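Local coordinates for protein short chain dehydrogenase (Leptospira borgpetersenii serovar Hardjo-bovis, PDB 6UH2) that binds NAD and probably acts as an oxidoreductase on CH-OH groups, as a member of the short-chain dehydrogenase/reductase family, at residues 85-97 with 135-148. Numbering follows the deposited sequence.
Sequences ENQNKIPDILINC and LWKEKGKKGIILNF. With NAD (nicotinamide-adenine-dinucleotide), chain D.
L94 and N96 knit strand 93-96 to strand 144-148, neighbours in the parallel Rossmann sheet. The ladder alternates as parallel pairing requires: L94 N bonds I144 O, L146 N bonds L94 O at 2.7 Å, and N96 N bonds L146 O. On the buried face that helix 111-139 covers, the N96 and N147 amides meet, ND2 giving OD1 a bond of 2.8 Å that lies close to the N96 amide plane and arrives almost straight on the carbonyl. At the C-terminal end a water bonds both N96 O and F148 N. There C97 SG, anti to its own N (chi1 -167°), sits over the centre of the F148 ring, 4.0 Å from the centroid. From helix 111-139, W136 turns its indole edge to the backbone at P91: NE1 bonds P91 O at 2.7 Å, bent to 138° at the hydrogen, while G143 CA lies over one ring face, toward its rim. D92, partly exposed, is still firmly held: K141 NZ meets OD1 at 2.7 Å from above the carboxylate plane, and OD2 takes a water and the L22 amide. Toward the helix ends, where E138 and K139 are exposed, packing is looser, and E85 OE2 and K139 NZ stay 3.6 Å apart. Directed bonds thus fix the interior, a long salt bridge ties the helix ends, and the strand end carries C97, whose carbonyl O accepts a hydrogen bond from NAD O3D.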
ATOM      1  N   GLU B  85     -26.253  -4.494  15.762  1.00 26.03           N
ATOM      2  CA  GLU B  85     -26.047  -5.680  16.586  1.00 33.30           C
ATOM      3  C   GLU B  85     -27.324  -6.509  16.672  1.00 33.17           C
ATOM      4  O   GLU B  85     -27.289  -7.743  16.546  1.00 26.81           O
ATOM      5  CB  GLU B  85     -25.565  -5.264  17.982  1.00 32.42           C
ATOM      6  CG  GLU B  85     -25.187  -6.436  18.868  1.00 35.63           C
ATOM      7  CD  GLU B  85     -24.691  -6.004  20.240  1.00 36.68           C
ATOM      8  OE1 GLU B  85     -24.384  -4.808  20.423  1.00 36.36           O
ATOM      9  OE2 GLU B  85     -24.620  -6.868  21.140  1.00 44.94           O
ATOM     10  N   ASN B  86     -28.466  -5.841  16.871  1.00 31.62           N
ATOM     11  CA  ASN B  86     -29.742  -6.540  16.966  1.00 27.37           C
ATOM     12  C   ASN B  86     -30.029  -7.342  15.708  1.00 25.92           C
ATOM     13  O   ASN B  86     -30.594  -8.439  15.779  1.00 27.77           O
ATOM     14  CB  ASN B  86     -30.876  -5.543  17.209  1.00 29.51           C
ATOM     15  CG  ASN B  86     -30.881  -4.986  18.618  1.00 39.46           C
ATOM     16  OD1 ASN B  86     -30.028  -5.320  19.441  1.00 39.20           O
ATOM     17  ND2 ASN B  86     -31.844  -4.115  18.897  1.00 40.51           N
ATOM     18  N   GLN B  87     -29.649  -6.810  14.546  1.00 24.12           N
ATOM     19  CA  GLN B  87     -29.942  -7.425  13.261  1.00 26.06           C
ATOM     20  C   GLN B  87     -28.835  -8.347  12.775  1.00 27.91           C
ATOM     21  O   GLN B  87     -28.878  -8.777  11.617  1.00 27.80           O
ATOM     22  CB  GLN B  87     -30.197  -6.349  12.204  1.00 24.24           C
ATOM     23  CG  GLN B  87     -31.396  -5.458  12.461  1.00 31.57           C
ATOM     24  CD  GLN B  87     -31.493  -4.355  11.429  1.00 44.45           C
ATOM     25  OE1 GLN B  87     -31.680  -4.620  10.246  1.00 52.74           O
ATOM     26  NE2 GLN B  87     -31.334  -3.113  11.867  1.00 46.36           N
ATOM     27  N   ASN B  88     -27.843  -8.642  13.615  1.00 26.14           N
ATOM     28  CA  ASN B  88     -26.682  -9.431  13.201  1.00 23.58           C
ATOM     29  C   ASN B  88     -26.039  -8.822  11.964  1.00 25.62           C
ATOM     30  O   ASN B  88     -25.744  -9.506  10.980  1.00 29.29           O
ATOM     31  CB  ASN B  88     -27.054 -10.894  12.948  1.00 29.97           C
ATOM     32  CG  ASN B  88     -27.660 -11.553  14.160  1.00 37.18           C
ATOM     33  OD1 ASN B  88     -27.008 -11.690  15.199  1.00 44.58           O
ATOM     34  ND2 ASN B  88     -28.916 -11.968  14.040  1.00 35.65           N
ATOM     35  N   LYS B  89     -25.858  -7.503  12.001  1.00 18.26           N
ATOM     36  CA  LYS B  89     -25.121  -6.833  10.940  1.00 23.08           C
ATOM     37  C   LYS B  89     -23.853  -6.240  11.530  1.00 27.15           C
ATOM     38  O   LYS B  89     -23.621  -5.031  11.443  1.00 27.04           O
ATOM     39  CB  LYS B  89     -25.965  -5.747  10.264  1.00 21.81           C
ATOM     40  CG  LYS B  89     -27.189  -6.265   9.534  1.00 20.47           C
ATOM     41  CD  LYS B  89     -28.088  -5.105   9.147  1.00 23.39           C
ATOM     42  CE  LYS B  89     -29.218  -5.543   8.246  1.00 29.31           C
ATOM     43  NZ  LYS B  89     -30.120  -4.395   7.964  1.00 34.30           N
ATOM     44  N   ILE B  90     -23.032  -7.084  12.140  1.00 19.99           N
ATOM     45  CA  ILE B  90     -21.771  -6.643  12.724  1.00 23.22           C
ATOM     46  C   ILE B  90     -20.758  -6.501  11.597  1.00 19.03           C
ATOM     47  O   ILE B  90     -20.418  -7.493  10.943  1.00 17.72           O
ATOM     48  CB  ILE B  90     -21.283  -7.620  13.801  1.00 28.37           C
ATOM     49  CG1 ILE B  90     -22.336  -7.728  14.909  1.00 37.70           C
ATOM     50  CG2 ILE B  90     -19.932  -7.167  14.358  1.00 27.15           C
ATOM     51  CD1 ILE B  90     -21.919  -8.607  16.070  1.00 43.76           C
ATOM     52  N   PRO B  91     -20.262  -5.300  11.331  1.00 18.11           N
ATOM     53  CA  PRO B  91     -19.329  -5.123  10.214  1.00 19.84           C
ATOM     54  C   PRO B  91     -18.038  -5.894  10.428  1.00 19.35           C
ATOM     55  O   PRO B  91     -17.594  -6.100  11.557  1.00 21.27           O
ATOM     56  CB  PRO B  91     -19.069  -3.612  10.199  1.00 19.49           C
ATOM     57  CG  PRO B  91     -20.216  -3.002  11.018  1.00 23.67           C
ATOM     58  CD  PRO B  91     -20.566  -4.039  12.029  1.00 21.34           C
ATOM     59  N   ASP B  92     -17.434  -6.317   9.321  1.00 13.07           N
ATOM     60  CA  ASP B  92     -16.087  -6.862   9.342  1.00 14.34           C
ATOM     61  C   ASP B  92     -15.043  -5.810   9.026  1.00 12.60           C
ATOM     62  O   ASP B  92     -13.884  -5.956   9.420  1.00 16.00           O
ATOM     63  CB  ASP B  92     -15.957  -7.998   8.327  1.00 14.20           C
ATOM     64  CG  ASP B  92     -16.945  -9.098   8.573  1.00 19.54           C
ATOM     65  OD1 ASP B  92     -16.693  -9.925   9.469  1.00 22.30           O
ATOM     66  OD2 ASP B  92     -18.000  -9.104   7.915  1.00 18.63           O
ATOM     67  N   ILE B  93     -15.449  -4.759   8.322  1.00 13.23           N
ATOM     68  CA  ILE B  93     -14.579  -3.726   7.787  1.00 16.93           C
ATOM     69  C   ILE B  93     -15.286  -2.406   8.023  1.00 17.44           C
ATOM     70  O   ILE B  93     -16.468  -2.276   7.685  1.00 14.19           O
ATOM     71  CB  ILE B  93     -14.307  -3.929   6.279  1.00 14.02           C
ATOM     72  CG1 ILE B  93     -13.600  -5.268   6.029  1.00 18.84           C
ATOM     73  CG2 ILE B  93     -13.487  -2.777   5.711  1.00 12.27           C
ATOM     74  CD1 ILE B  93     -13.685  -5.728   4.580  1.00 13.86           C
ATOM     75  N   LEU B  94     -14.585  -1.451   8.640  1.00 10.73           N
ATOM     76  CA  LEU B  94     -15.059  -0.076   8.805  1.00 14.67           C
ATOM     77  C   LEU B  94     -14.214   0.838   7.928  1.00 16.18           C
ATOM     78  O   LEU B  94     -12.989   0.869   8.072  1.00 13.61           O
ATOM     79  CB  LEU B  94     -14.967   0.386  10.265  1.00 12.83           C
ATOM     80  CG  LEU B  94     -15.119   1.907  10.468  1.00 11.68           C
ATOM     81  CD1 LEU B  94     -16.544   2.359  10.107  1.00 15.04           C
ATOM     82  CD2 LEU B  94     -14.780   2.363  11.893  1.00 12.06           C
ATOM     83  N   ILE B  95     -14.857   1.588   7.036  1.00 12.36           N
ATOM     84  CA  ILE B  95     -14.162   2.546   6.180  1.00 14.02           C
ATOM     85  C   ILE B  95     -14.645   3.943   6.545  1.00 12.79           C
ATOM     86  O   ILE B  95     -15.795   4.307   6.268  1.00 14.27           O
ATOM     87  CB  ILE B  95     -14.376   2.258   4.687  1.00 14.69           C
ATOM     88  CG1 ILE B  95     -13.967   0.819   4.358  1.00 15.07           C
ATOM     89  CG2 ILE B  95     -13.579   3.257   3.829  1.00  9.37           C
ATOM     90  CD1 ILE B  95     -13.951   0.513   2.888  1.00 17.18           C
ATOM     91  N   ASN B  96     -13.759   4.736   7.156  1.00 12.40           N
ATOM     92  CA  ASN B  96     -14.074   6.113   7.541  1.00 15.09           C
ATOM     93  C   ASN B  96     -13.780   7.026   6.352  1.00 16.48           C
ATOM     94  O   ASN B  96     -12.767   7.725   6.283  1.00 15.39           O
ATOM     95  CB  ASN B  96     -13.275   6.512   8.777  1.00 11.13           C
ATOM     96  CG  ASN B  96     -13.818   5.884  10.046  1.00 14.99           C
ATOM     97  OD1 ASN B  96     -14.990   6.054  10.374  1.00 16.40           O
ATOM     98  ND2 ASN B  96     -12.968   5.137  10.761  1.00 12.81           N
ATOM     99  N   CYS B  97     -14.682   7.013   5.393  1.00 14.69           N
ATOM    100  CA  CYS B  97     -14.443   7.756   4.167  1.00 16.25           C
ATOM    101  C   CYS B  97     -15.011   9.165   4.213  1.00 18.32           C
ATOM    102  O   CYS B  97     -14.571  10.020   3.440  1.00 19.88           O
ATOM    103  CB  CYS B  97     -15.017   6.981   2.966  1.00 14.88           C
ATOM    104  SG  CYS B  97     -14.453   7.600   1.351  1.00 18.34           S
ATOM    105  N   LEU B 135     -17.597  -2.806  19.955  1.00 18.53           N
ATOM    106  CA  LEU B 135     -18.421  -3.940  19.542  1.00 22.61           C
ATOM    107  C   LEU B 135     -17.564  -5.140  19.155  1.00 17.36           C
ATOM    108  O   LEU B 135     -17.858  -6.275  19.556  1.00 18.60           O
ATOM    109  CB  LEU B 135     -19.335  -3.523  18.388  1.00 17.01           C
ATOM    110  CG  LEU B 135     -20.242  -4.586  17.747  1.00 25.46           C
ATOM    111  CD1 LEU B 135     -21.311  -5.105  18.728  1.00 25.21           C
ATOM    112  CD2 LEU B 135     -20.876  -4.031  16.469  1.00 22.91           C
ATOM    113  N   TRP B 136     -16.499  -4.911  18.377  1.00 16.14           N
ATOM    114  CA  TRP B 136     -15.618  -6.007  17.973  1.00 20.48           C
ATOM    115  C   TRP B 136     -14.939  -6.649  19.174  1.00 22.42           C
ATOM    116  O   TRP B 136     -14.868  -7.881  19.283  1.00 19.53           O
ATOM    117  CB  TRP B 136     -14.563  -5.495  17.001  1.00 18.15           C
ATOM    118  CG  TRP B 136     -15.085  -5.209  15.648  1.00 22.96           C
ATOM    119  CD1 TRP B 136     -16.289  -5.585  15.130  1.00 22.76           C
ATOM    120  CD2 TRP B 136     -14.416  -4.474  14.627  1.00 17.95           C
ATOM    121  NE1 TRP B 136     -16.411  -5.124  13.835  1.00 19.92           N
ATOM    122  CE2 TRP B 136     -15.268  -4.448  13.500  1.00 16.32           C
ATOM    123  CE3 TRP B 136     -13.170  -3.841  14.551  1.00 15.18           C
ATOM    124  CZ2 TRP B 136     -14.911  -3.812  12.304  1.00 19.37           C
ATOM    125  CZ3 TRP B 136     -12.820  -3.197  13.365  1.00 21.07           C
ATOM    126  CH2 TRP B 136     -13.690  -3.185  12.264  1.00 16.24           C
ATOM    127  N   LYS B 137     -14.415  -5.820  20.078  1.00 20.05           N
ATOM    128  CA  LYS B 137     -13.776  -6.332  21.289  1.00 25.23           C
ATOM    129  C   LYS B 137     -14.734  -7.208  22.083  1.00 26.02           C
ATOM    130  O   LYS B 137     -14.336  -8.239  22.640  1.00 28.98           O
ATOM    131  CB  LYS B 137     -13.272  -5.154  22.129  1.00 25.66           C
ATOM    132  CG  LYS B 137     -12.630  -5.514  23.464  1.00 31.31           C
ATOM    133  CD  LYS B 137     -12.267  -4.239  24.213  1.00 35.62           C
ATOM    134  CE  LYS B 137     -11.837  -4.520  25.641  1.00 42.83           C
ATOM    135  NZ  LYS B 137     -11.682  -3.253  26.406  1.00 43.72           N
ATOM    136  N   GLU B 138     -16.008  -6.830  22.118  1.00 24.72           N
ATOM    137  CA  GLU B 138     -16.984  -7.583  22.891  1.00 26.57           C
ATOM    138  C   GLU B 138     -17.342  -8.897  22.208  1.00 35.85           C
ATOM    139  O   GLU B 138     -17.542  -9.917  22.878  1.00 32.68           O
ATOM    140  CB  GLU B 138     -18.226  -6.726  23.105  1.00 34.32           C
ATOM    141  CG  GLU B 138     -19.325  -7.397  23.879  1.00 44.82           C
ATOM    142  CD  GLU B 138     -20.613  -6.626  23.796  1.00 58.16           C
ATOM    143  OE1 GLU B 138     -20.653  -5.479  24.293  1.00 63.76           O
ATOM    144  OE2 GLU B 138     -21.581  -7.154  23.213  1.00 63.16           O
ATOM    145  N   LYS B 139     -17.430  -8.891  20.878  1.00 31.85           N
ATOM    146  CA  LYS B 139     -17.774 -10.084  20.114  1.00 30.14           C
ATOM    147  C   LYS B 139     -16.563 -10.936  19.753  1.00 31.59           C
ATOM    148  O   LYS B 139     -16.741 -12.028  19.198  1.00 31.56           O
ATOM    149  CB  LYS B 139     -18.511  -9.694  18.826  1.00 25.99           C
ATOM    150  CG  LYS B 139     -19.819  -8.941  19.041  1.00 27.13           C
ATOM    151  CD  LYS B 139     -20.928  -9.879  19.518  1.00 35.59           C
ATOM    152  CE  LYS B 139     -22.225  -9.123  19.763  1.00 40.27           C
ATOM    153  NZ  LYS B 139     -23.369 -10.046  20.018  1.00 45.60           N
ATOM    154  N   GLY B 140     -15.351 -10.470  20.043  1.00 32.24           N
ATOM    155  CA  GLY B 140     -14.153 -11.162  19.606  1.00 28.07           C
ATOM    156  C   GLY B 140     -13.947 -11.169  18.105  1.00 31.31           C
ATOM    157  O   GLY B 140     -13.382 -12.129  17.567  1.00 29.69           O
ATOM    158  N   LYS B 141     -14.387 -10.124  17.407  1.00 27.92           N
ATOM    159  CA  LYS B 141     -14.264 -10.068  15.955  1.00 25.77           C
ATOM    160  C   LYS B 141     -12.958  -9.389  15.558  1.00 28.93           C
ATOM    161  O   LYS B 141     -12.630  -8.303  16.056  1.00 23.23           O
ATOM    162  CB  LYS B 141     -15.452  -9.327  15.332  1.00 29.87           C
ATOM    163  CG  LYS B 141     -15.368  -9.250  13.804  1.00 42.03           C
ATOM    164  CD  LYS B 141     -16.703  -8.897  13.150  1.00 42.07           C
ATOM    165  CE  LYS B 141     -17.646 -10.069  13.141  1.00 39.35           C
ATOM    166  NZ  LYS B 141     -17.902 -10.604  11.769  1.00 33.61           N
ATOM    167  N   LYS B 142     -12.223 -10.018  14.642  1.00 26.04           N
ATOM    168  CA  LYS B 142     -10.937  -9.479  14.192  1.00 23.32           C
ATOM    169  C   LYS B 142     -11.137  -8.492  13.039  1.00 24.93           C
ATOM    170  O   LYS B 142     -10.690  -8.702  11.915  1.00 24.87           O
ATOM    171  CB  LYS B 142     -10.006 -10.618  13.792  1.00 20.87           C
ATOM    172  N   GLY B 143     -11.815  -7.390  13.345  1.00 18.67           N
ATOM    173  CA  GLY B 143     -12.193  -6.424  12.327  1.00 14.56           C
ATOM    174  C   GLY B 143     -11.011  -5.652  11.763  1.00 18.33           C
ATOM    175  O   GLY B 143      -9.890  -5.704  12.276  1.00 16.65           O
ATOM    176  N   ILE B 144     -11.278  -4.917  10.673  1.00 12.68           N
ATOM    177  CA  ILE B 144     -10.292  -4.049  10.020  1.00 10.63           C
ATOM    178  C   ILE B 144     -10.892  -2.659   9.836  1.00 13.60           C
ATOM    179  O   ILE B 144     -12.008  -2.522   9.326  1.00 15.00           O
ATOM    180  CB  ILE B 144      -9.841  -4.602   8.653  1.00 10.83           C
ATOM    181  CG1 ILE B 144      -9.246  -6.007   8.798  1.00 14.41           C
ATOM    182  CG2 ILE B 144      -8.821  -3.659   7.967  1.00 10.16           C
ATOM    183  CD1 ILE B 144      -9.032  -6.702   7.454  1.00 15.34           C
ATOM    184  N   ILE B 145     -10.131  -1.633  10.198  1.00 13.11           N
ATOM    185  CA  ILE B 145     -10.531  -0.241  10.006  1.00 12.49           C
ATOM    186  C   ILE B 145      -9.646   0.374   8.929  1.00 14.94           C
ATOM    187  O   ILE B 145      -8.429   0.148   8.899  1.00 13.01           O
ATOM    188  CB  ILE B 145     -10.435   0.553  11.327  1.00 13.63           C
ATOM    189  CG1 ILE B 145     -11.374  -0.052  12.384  1.00 12.60           C
ATOM    190  CG2 ILE B 145     -10.721   2.034  11.106  1.00 13.65           C
ATOM    191  CD1 ILE B 145     -11.276   0.625  13.768  1.00 12.22           C
ATOM    192  N   LEU B 146     -10.256   1.156   8.044  1.00 13.49           N
ATOM    193  CA  LEU B 146      -9.503   1.900   7.036  1.00 12.73           C
ATOM    194  C   LEU B 146      -9.950   3.350   7.088  1.00 12.87           C
ATOM    195  O   LEU B 146     -11.128   3.641   6.861  1.00 13.17           O
ATOM    196  CB  LEU B 146      -9.707   1.327   5.627  1.00 10.16           C
ATOM    197  CG  LEU B 146      -8.976   2.111   4.523  1.00 12.77           C
ATOM    198  CD1 LEU B 146      -7.449   2.059   4.727  1.00 12.67           C
ATOM    199  CD2 LEU B 146      -9.368   1.611   3.116  1.00 11.44           C
ATOM    200  N   ASN B 147      -9.015   4.246   7.397  1.00 11.92           N
ATOM    201  CA  ASN B 147      -9.280   5.675   7.483  1.00 11.25           C
ATOM    202  C   ASN B 147      -8.855   6.365   6.191  1.00 16.86           C
ATOM    203  O   ASN B 147      -8.147   5.798   5.354  1.00 11.09           O
ATOM    204  CB  ASN B 147      -8.549   6.278   8.692  1.00 10.06           C
ATOM    205  CG  ASN B 147      -9.044   5.707   9.997  1.00 13.67           C
ATOM    206  OD1 ASN B 147     -10.231   5.410  10.136  1.00 14.39           O
ATOM    207  ND2 ASN B 147      -8.141   5.530  10.956  1.00 11.58           N
ATOM    208  N   PHE B 148      -9.299   7.609   6.030  1.00 16.94           N
ATOM    209  CA  PHE B 148      -8.978   8.386   4.839  1.00 11.52           C
ATOM    210  C   PHE B 148      -8.254   9.660   5.254  1.00 16.44           C
ATOM    211  O   PHE B 148      -8.821  10.512   5.948  1.00 14.91           O
ATOM    212  CB  PHE B 148     -10.231   8.667   3.998  1.00 10.84           C
ATOM    213  CG  PHE B 148     -10.421   7.662   2.897  1.00 14.66           C
ATOM    214  CD1 PHE B 148     -10.885   6.386   3.186  1.00 12.74           C
ATOM    215  CD2 PHE B 148     -10.061   7.965   1.588  1.00 13.31           C
ATOM    216  CE1 PHE B 148     -11.020   5.432   2.170  1.00 16.80           C
ATOM    217  CE2 PHE B 148     -10.190   7.023   0.581  1.00 16.76           C
ATOM    218  CZ  PHE B 148     -10.670   5.753   0.870  1.00 17.50           C
TER
HETATM  219  PA  NAD D 301     -17.262  14.002  -1.340  1.00 19.86           P
HETATM  220  O1A NAD D 301     -17.481  15.471  -0.897  1.00 21.85           O
HETATM  221  O2A NAD D 301     -17.615  13.575  -2.766  1.00 16.83           O
HETATM  222  O5B NAD D 301     -17.991  12.964  -0.303  1.00 19.75           O
HETATM  223  C5B NAD D 301     -17.964  13.111   1.104  1.00 20.65           C
HETATM  224  C4B NAD D 301     -19.184  12.362   1.567  1.00 15.92           C
HETATM  225  O4B NAD D 301     -19.147  12.487   3.038  1.00 17.53           O
HETATM  226  C3B NAD D 301     -20.505  12.982   1.084  1.00 14.41           C
HETATM  227  O3B NAD D 301     -21.393  11.957   0.576  1.00 15.73           O
HETATM  228  C2B NAD D 301     -21.102  13.562   2.374  1.00 17.11           C
HETATM  229  O2B NAD D 301     -22.537  13.550   2.362  1.00 20.04           O
HETATM  230  C1B NAD D 301     -20.469  12.676   3.472  1.00 16.33           C
HETATM  231  N9A NAD D 301     -20.609  13.394   4.735  1.00 18.60           N
HETATM  232  C8A NAD D 301     -20.464  14.759   4.978  1.00 18.04           C
HETATM  233  N7A NAD D 301     -20.732  15.051   6.222  1.00 14.53           N
HETATM  234  C5A NAD D 301     -21.091  13.844   6.822  1.00 17.88           C
HETATM  235  C6A NAD D 301     -21.503  13.506   8.107  1.00 17.62           C
HETATM  236  N6A NAD D 301     -21.618  14.419   9.091  1.00 18.42           N
HETATM  237  N1A NAD D 301     -21.772  12.217   8.366  1.00 14.97           N
HETATM  238  C2A NAD D 301     -21.662  11.300   7.403  1.00 17.63           C
HETATM  239  N3A NAD D 301     -21.290  11.532   6.141  1.00 17.07           N
HETATM  240  C4A NAD D 301     -21.012  12.822   5.899  1.00 14.65           C
HETATM  241  O3  NAD D 301     -15.728  13.579  -1.043  1.00 20.78           O
HETATM  242  PN  NAD D 301     -14.689  12.592  -1.784  1.00 21.87           P
HETATM  243  O1N NAD D 301     -13.801  13.376  -2.783  1.00 29.83           O
HETATM  244  O2N NAD D 301     -15.452  11.316  -2.151  1.00 20.69           O
HETATM  245  O5D NAD D 301     -13.708  12.364  -0.441  1.00 20.58           O
HETATM  246  C5D NAD D 301     -13.848  11.177   0.310  1.00 20.29           C
HETATM  247  C4D NAD D 301     -12.696  11.159   1.311  1.00 17.00           C
HETATM  248  O4D NAD D 301     -11.387  11.324   0.634  1.00 21.57           O
HETATM  249  C3D NAD D 301     -12.785  12.370   2.240  1.00 12.83           C
HETATM  250  O3D NAD D 301     -12.297  12.038   3.546  1.00 15.88           O
HETATM  251  C2D NAD D 301     -11.798  13.422   1.650  1.00 15.85           C
HETATM  252  O2D NAD D 301     -11.257  14.304   2.620  1.00 16.21           O
HETATM  253  C1D NAD D 301     -10.706  12.454   1.112  1.00 18.29           C
HETATM  254  N1N NAD D 301      -9.909  13.008  -0.040  1.00 20.88           N
HETATM  255  C2N NAD D 301     -10.519  13.444  -1.177  1.00 20.43           C
HETATM  256  C3N NAD D 301      -9.748  13.941  -2.197  1.00 25.76           C
HETATM  257  C7N NAD D 301     -10.426  14.422  -3.434  1.00 28.63           C
HETATM  258  O7N NAD D 301      -9.759  15.032  -4.256  1.00 25.81           O
HETATM  259  N7N NAD D 301     -11.741  14.154  -3.598  1.00 27.42           N
HETATM  260  C4N NAD D 301      -8.352  13.978  -2.038  1.00 23.55           C
HETATM  261  C5N NAD D 301      -7.771  13.540  -0.886  1.00 29.23           C
HETATM  262  C6N NAD D 301      -8.581  13.039   0.130  1.00 24.15           C
HETATM  263  O   HOH W   1     -22.461  -4.579  22.198  1.00 41.17           O
HETATM  264  O   HOH W   2     -19.875 -10.028   9.517  1.00 31.45           O
HETATM  265  O   HOH W   3     -12.443  -9.013   9.906  1.00 41.23           O
HETATM  266  O   HOH W   4     -11.046   9.200   8.026  1.00 18.51           O